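Local coordinates for baculoviral IAP repeat-containing protein 2 (Homo sapiens, PDB 3M1D) that probably inhibits apoptosis as an IAP-family protein recruited by TRAF2, this fragment being its zinc-binding BIR1 domain, at residues 12-26 / 33-47. Residues are numbered along the deposited sequence; the frame is centred on the assembly and turned at random.
Sequences ELYRMSTYSTFPAGV and LARAGFYYTGVNDKV
Phe22 turns its edge to the face of Tyr40 in a T-shaped stack, centroids 5.0 Å apart and planes at 88°, in this BIR domain, where helix 9-17 and the loop after it pack on helix 30-35 and the edge strand 38-40 of the three-stranded antiparallel sheet. Phe22 CD1 stands over the middle of one Tyr40 face; Gly42 N lies over the opposite face, and Thr18 O and Thr21 OG1 meet the rim in its plane. With CG anti to the backbone N (chi1 176°), the Tyr40 ring is turned toward 12-26, and Tyr40 OH donates to Asn44 O (2.7 Å). Tyr40 CB makes a CH-pi contact over the face of Tyr19, 4.0 Å from that ring's centroid. Tyr19 OH in turn donates to Phe38 O at 2.6 Å, arriving from above the carbonyl plane, while Leu33 CB and Val47 CG1 flank the phenol. The strand is also pinned to Thr18 by Tyr40 N, whose bond to Thr18 OG1 is nearly straight (177°); that hydroxyl itself donates to Arg15 O. Beyond it, Arg15 bends back at chi3 toward the Schellman motif closing helix 30-35. Its NH2 also forms a salt bridge with Asp8, and Phe50 makes a cation-pi contact with Arg15. Side-on, Arg15 NE (2.7 Å) and NH2 (3.0 Å) both grip Ala34 O, which also accepts from Gly37 N.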
loop_
_atom_site.group_PDB
_atom_site.type_symbol
_atom_site.label_atom_id
_atom_site.label_comp_id
_atom_site.label_asym_id
_atom_site.label_seq_id
_atom_site.Cartn_x
_atom_site.Cartn_y
_atom_site.Cartn_z
ATOM N N GLU A 12 4.662 9.373 -1.920
ATOM C CA GLU A 12 3.902 8.439 -2.751
ATOM C C GLU A 12 4.707 8.000 -3.962
ATOM O O GLU A 12 4.620 6.842 -4.403
ATOM C CB GLU A 12 2.586 9.037 -3.223
ATOM C CG GLU A 12 1.740 8.007 -3.970
ATOM C CD GLU A 12 0.473 8.586 -4.560
ATOM O OE1 GLU A 12 0.022 9.640 -4.088
ATOM O OE2 GLU A 12 -0.078 7.975 -5.500
ATOM N N LEU A 13 5.495 8.933 -4.493
ATOM C CA LEU A 13 6.329 8.657 -5.657
ATOM C C LEU A 13 7.432 7.683 -5.294
ATOM O O LEU A 13 7.704 6.748 -6.043
ATOM C CB LEU A 13 6.895 9.951 -6.266
ATOM C CG LEU A 13 5.821 10.829 -6.930
ATOM C CD1 LEU A 13 6.341 12.209 -7.253
ATOM C CD2 LEU A 13 5.251 10.157 -8.184
ATOM N N TYR A 14 8.058 7.886 -4.136
ATOM C CA TYR A 14 9.012 6.907 -3.640
ATOM C C TYR A 14 8.356 5.546 -3.505
ATOM O O TYR A 14 8.907 4.547 -3.949
ATOM C CB TYR A 14 9.641 7.309 -2.291
ATOM C CG TYR A 14 10.309 6.107 -1.651
ATOM C CD1 TYR A 14 11.480 5.572 -2.188
ATOM C CD2 TYR A 14 9.735 5.462 -0.561
ATOM C CE1 TYR A 14 12.074 4.443 -1.637
ATOM C CE2 TYR A 14 10.332 4.328 -0.002
ATOM C CZ TYR A 14 11.499 3.836 -0.542
ATOM O OH TYR A 14 12.095 2.721 0.009
ATOM N N ARG A 15 7.182 5.492 -2.879
ATOM C CA ARG A 15 6.513 4.199 -2.727
ATOM C C ARG A 15 6.346 3.507 -4.084
ATOM O O ARG A 15 6.638 2.320 -4.214
ATOM C CB ARG A 15 5.169 4.330 -2.007
ATOM C CG ARG A 15 5.295 4.941 -0.619
ATOM C CD ARG A 15 4.074 4.645 0.230
ATOM N NE ARG A 15 2.922 5.456 -0.157
ATOM C CZ ARG A 15 2.790 6.744 0.137
ATOM N NH1 ARG A 15 3.756 7.387 0.795
ATOM N NH2 ARG A 15 1.701 7.396 -0.244
ATOM N N MET A 16 5.869 4.248 -5.079
ATOM C CA MET A 16 5.729 3.711 -6.435
ATOM C C MET A 16 7.034 3.090 -6.943
ATOM O O MET A 16 7.037 1.985 -7.499
ATOM C CB MET A 16 5.256 4.804 -7.399
ATOM C CG MET A 16 4.841 4.284 -8.771
ATOM S SD MET A 16 3.488 3.088 -8.690
ATOM C CE MET A 16 3.488 2.474 -10.374
ATOM N N SER A 17 8.149 3.790 -6.748
ATOM C CA SER A 17 9.433 3.272 -7.199
ATOM C C SER A 17 9.775 1.909 -6.604
ATOM O O SER A 17 10.509 1.142 -7.218
ATOM C CB SER A 17 10.567 4.250 -6.883
ATOM O OG SER A 17 10.998 4.068 -5.550
ATOM N N THR A 18 9.267 1.594 -5.414
ATOM C CA THR A 18 9.641 0.328 -4.788
ATOM C C THR A 18 8.995 -0.870 -5.490
ATOM O O THR A 18 9.355 -2.017 -5.232
ATOM C CB THR A 18 9.311 0.260 -3.260
ATOM O OG1 THR A 18 7.893 0.217 -3.065
ATOM C CG2 THR A 18 9.920 1.446 -2.490
ATOM N N TYR A 19 8.034 -0.607 -6.366
ATOM C CA TYR A 19 7.327 -1.694 -7.030
ATOM C C TYR A 19 8.029 -2.170 -8.303
ATOM O O TYR A 19 7.518 -3.033 -9.012
ATOM C CB TYR A 19 5.859 -1.321 -7.275
ATOM C CG TYR A 19 5.067 -1.219 -5.979
ATOM C CD1 TYR A 19 4.388 -2.324 -5.464
ATOM C CD2 TYR A 19 5.028 -0.025 -5.254
ATOM C CE1 TYR A 19 3.673 -2.237 -4.275
ATOM C CE2 TYR A 19 4.314 0.070 -4.070
ATOM C CZ TYR A 19 3.649 -1.032 -3.583
ATOM O OH TYR A 19 2.951 -0.938 -2.396
ATOM N N SER A 20 9.222 -1.639 -8.567
ATOM C CA SER A 20 9.972 -2.032 -9.763
ATOM C C SER A 20 10.172 -3.554 -9.852
ATOM O O SER A 20 10.182 -4.125 -10.947
ATOM C CB SER A 20 11.311 -1.289 -9.846
ATOM O OG SER A 20 12.130 -1.562 -8.715
ATOM N N THR A 21 10.299 -4.202 -8.697
ATOM C CA THR A 21 10.486 -5.650 -8.625
ATOM C C THR A 21 9.215 -6.414 -8.243
ATOM O O THR A 21 9.261 -7.627 -8.050
ATOM C CB THR A 21 11.575 -6.022 -7.592
ATOM O OG1 THR A 21 11.328 -5.320 -6.366
ATOM C CG2 THR A 21 12.981 -5.666 -8.107
ATOM N N PHE A 22 8.091 -5.712 -8.111
ATOM C CA PHE A 22 6.826 -6.356 -7.741
ATOM C C PHE A 22 6.541 -7.497 -8.725
ATOM O O PHE A 22 6.746 -7.338 -9.926
ATOM C CB PHE A 22 5.688 -5.326 -7.751
ATOM C CG PHE A 22 4.507 -5.691 -6.868
ATOM C CD1 PHE A 22 4.676 -5.924 -5.507
ATOM C CD2 PHE A 22 3.224 -5.768 -7.397
ATOM C CE1 PHE A 22 3.588 -6.237 -4.693
ATOM C CE2 PHE A 22 2.135 -6.087 -6.588
ATOM C CZ PHE A 22 2.319 -6.317 -5.236
ATOM N N PRO A 23 6.088 -8.660 -8.224
ATOM C CA PRO A 23 5.836 -9.795 -9.130
ATOM C C PRO A 23 4.716 -9.514 -10.128
ATOM O O PRO A 23 3.739 -8.839 -9.810
ATOM C CB PRO A 23 5.424 -10.923 -8.184
ATOM C CG PRO A 23 5.915 -10.505 -6.837
ATOM C CD PRO A 23 5.840 -9.014 -6.818
ATOM N N ALA A 24 4.863 -10.069 -11.323
ATOM C CA ALA A 24 3.976 -9.797 -12.458
ATOM C C ALA A 24 2.493 -10.113 -12.267
ATOM O O ALA A 24 1.630 -9.359 -12.723
ATOM C CB ALA A 24 4.487 -10.529 -13.679
ATOM N N GLY A 25 2.185 -11.228 -11.625
ATOM C CA GLY A 25 0.806 -11.691 -11.620
ATOM C C GLY A 25 -0.114 -11.182 -10.518
ATOM O O GLY A 25 -1.243 -11.655 -10.396
ATOM N N VAL A 26 0.339 -10.219 -9.719
ATOM C CA VAL A 26 -0.486 -9.720 -8.623
ATOM C C VAL A 26 -1.689 -8.922 -9.133
ATOM O O VAL A 26 -1.541 -8.012 -9.942
ATOM C CB VAL A 26 0.340 -8.903 -7.620
ATOM C CG1 VAL A 26 -0.546 -8.405 -6.484
ATOM C CG2 VAL A 26 1.485 -9.766 -7.081
ATOM N N LEU A 33 -1.769 0.498 -4.579
ATOM C CA LEU A 33 -1.060 0.136 -3.369
ATOM C C LEU A 33 -0.311 1.336 -2.810
ATOM O O LEU A 33 -0.464 1.675 -1.631
ATOM C CB LEU A 33 -0.107 -1.030 -3.635
ATOM C CG LEU A 33 -0.872 -2.338 -3.830
ATOM C CD1 LEU A 33 0.027 -3.419 -4.400
ATOM C CD2 LEU A 33 -1.497 -2.787 -2.493
ATOM N N ALA A 34 0.474 1.992 -3.669
ATOM C CA ALA A 34 1.295 3.127 -3.264
ATOM C C ALA A 34 0.444 4.299 -2.780
ATOM O O ALA A 34 0.794 4.978 -1.801
ATOM C CB ALA A 34 2.213 3.563 -4.418
ATOM N N ARG A 35 -0.673 4.533 -3.461
ATOM C CA ARG A 35 -1.610 5.573 -3.057
ATOM C C ARG A 35 -2.211 5.280 -1.689
ATOM O O ARG A 35 -2.516 6.203 -0.938
ATOM C CB ARG A 35 -2.739 5.731 -4.085
ATOM C CG ARG A 35 -2.275 6.229 -5.441
ATOM C CD ARG A 35 -3.435 6.356 -6.430
ATOM N NE ARG A 35 -2.955 6.571 -7.794
ATOM C CZ ARG A 35 -3.731 6.549 -8.874
ATOM N NH1 ARG A 35 -5.034 6.320 -8.753
ATOM N NH2 ARG A 35 -3.206 6.756 -10.079
ATOM N N ALA A 36 -2.396 4.000 -1.373
ATOM C CA ALA A 36 -2.947 3.623 -0.069
ATOM C C ALA A 36 -1.893 3.651 1.045
ATOM O O ALA A 36 -2.181 3.295 2.182
ATOM C CB ALA A 36 -3.633 2.262 -0.135
ATOM N N GLY A 37 -0.685 4.093 0.704
ATOM C CA GLY A 37 0.385 4.269 1.676
ATOM C C GLY A 37 1.354 3.110 1.734
ATOM O O GLY A 37 2.263 3.098 2.561
ATOM N N PHE A 38 1.177 2.127 0.856
ATOM C CA PHE A 38 1.991 0.918 0.950
ATOM C C PHE A 38 3.206 0.935 0.041
ATOM O O PHE A 38 3.105 1.303 -1.116
ATOM C CB PHE A 38 1.137 -0.313 0.628
ATOM C CG PHE A 38 0.056 -0.585 1.638
ATOM C CD1 PHE A 38 0.373 -1.078 2.894
ATOM C CD2 PHE A 38 -1.276 -0.362 1.325
ATOM C CE1 PHE A 38 -0.614 -1.342 3.830
ATOM C CE2 PHE A 38 -2.273 -0.625 2.254
ATOM C CZ PHE A 38 -1.942 -1.113 3.511
ATOM N N TYR A 39 4.357 0.518 0.560
ATOM C CA TYR A 39 5.508 0.274 -0.299
ATOM C C TYR A 39 5.805 -1.230 -0.322
ATOM O O TYR A 39 5.315 -1.995 0.519
ATOM C CB TYR A 39 6.738 1.077 0.152
ATOM C CG TYR A 39 7.252 0.711 1.534
ATOM C CD1 TYR A 39 8.088 -0.387 1.721
ATOM C CD2 TYR A 39 6.911 1.468 2.645
ATOM C CE1 TYR A 39 8.562 -0.730 2.983
ATOM C CE2 TYR A 39 7.375 1.136 3.915
ATOM C CZ TYR A 39 8.203 0.042 4.076
ATOM O OH TYR A 39 8.664 -0.292 5.324
ATOM N N TYR A 40 6.604 -1.650 -1.289
ATOM C CA TYR A 40 6.819 -3.072 -1.504
ATOM C C TYR A 40 8.010 -3.505 -0.672
ATOM O O TYR A 40 9.034 -2.855 -0.719
ATOM C CB TYR A 40 7.097 -3.341 -2.985
ATOM C CG TYR A 40 7.423 -4.788 -3.287
ATOM C CD1 TYR A 40 6.747 -5.824 -2.649
ATOM C CD2 TYR A 40 8.393 -5.113 -4.218
ATOM C CE1 TYR A 40 7.047 -7.146 -2.921
ATOM C CE2 TYR A 40 8.688 -6.421 -4.511
ATOM C CZ TYR A 40 8.019 -7.433 -3.865
ATOM O OH TYR A 40 8.326 -8.727 -4.170
ATOM N N THR A 41 7.862 -4.595 0.078
ATOM C CA THR A 41 8.917 -5.094 0.953
ATOM C C THR A 41 10.016 -5.849 0.217
ATOM O O THR A 41 11.105 -6.038 0.761
ATOM C CB THR A 41 8.371 -6.049 2.008
ATOM O OG1 THR A 41 7.829 -7.215 1.364
ATOM C CG2 THR A 41 7.307 -5.354 2.870
ATOM N N GLY A 42 9.728 -6.288 -1.006
ATOM C CA GLY A 42 10.682 -7.065 -1.782
ATOM C C GLY A 42 10.467 -8.551 -1.575
ATOM O O GLY A 42 11.192 -9.378 -2.123
ATOM N N VAL A 43 9.462 -8.888 -0.774
ATOM C CA VAL A 43 9.128 -10.277 -0.498
ATOM C C VAL A 43 7.723 -10.621 -1.003
ATOM O O VAL A 43 6.744 -9.968 -0.636
ATOM C CB VAL A 43 9.227 -10.588 1.017
ATOM C CG1 VAL A 43 8.634 -11.958 1.339
ATOM C CG2 VAL A 43 10.689 -10.513 1.479
ATOM N N ASN A 44 7.630 -11.646 -1.843
ATOM C CA ASN A 44 6.335 -12.082 -2.378
ATOM C C ASN A 44 5.546 -10.876 -2.900
ATOM O O ASN A 44 6.064 -10.081 -3.683
ATOM C CB ASN A 44 5.543 -12.860 -1.307
ATOM C CG ASN A 44 6.292 -14.126 -0.829
ATOM O OD1 ASN A 44 7.114 -14.673 -1.557
ATOM N ND2 ASN A 44 6.008 -14.577 0.394
ATOM N N ASP A 45 4.301 -10.738 -2.464
ATOM C CA ASP A 45 3.508 -9.552 -2.797
ATOM C C ASP A 45 3.198 -8.753 -1.530
ATOM O O ASP A 45 2.192 -8.056 -1.451
ATOM C CB ASP A 45 2.223 -9.932 -3.535
ATOM C CG ASP A 45 1.262 -10.747 -2.677
ATOM O OD1 ASP A 45 1.685 -11.317 -1.648
ATOM O OD2 ASP A 45 0.076 -10.825 -3.045
ATOM N N LYS A 46 4.090 -8.853 -0.554
ATOM C CA LYS A 46 3.890 -8.236 0.752
ATOM C C LYS A 46 4.286 -6.781 0.740
ATOM O O LYS A 46 5.385 -6.425 0.324
ATOM C CB LYS A 46 4.688 -8.975 1.831
ATOM C CG LYS A 46 4.409 -8.462 3.240
ATOM C CD LYS A 46 5.026 -9.356 4.299
ATOM C CE LYS A 46 6.542 -9.361 4.191
ATOM N NZ LYS A 46 7.138 -10.190 5.274
ATOM N N VAL A 47 3.381 -5.941 1.213
ATOM C CA VAL A 47 3.599 -4.515 1.213
ATOM C C VAL A 47 3.417 -3.989 2.641
ATOM O O VAL A 47 2.828 -4.655 3.484
ATOM C CB VAL A 47 2.615 -3.823 0.243
ATOM C CG1 VAL A 47 2.801 -4.373 -1.167
ATOM C CG2 VAL A 47 1.183 -4.056 0.704
HETATM O O HOH W 1 -1.872 8.983 -1.638
#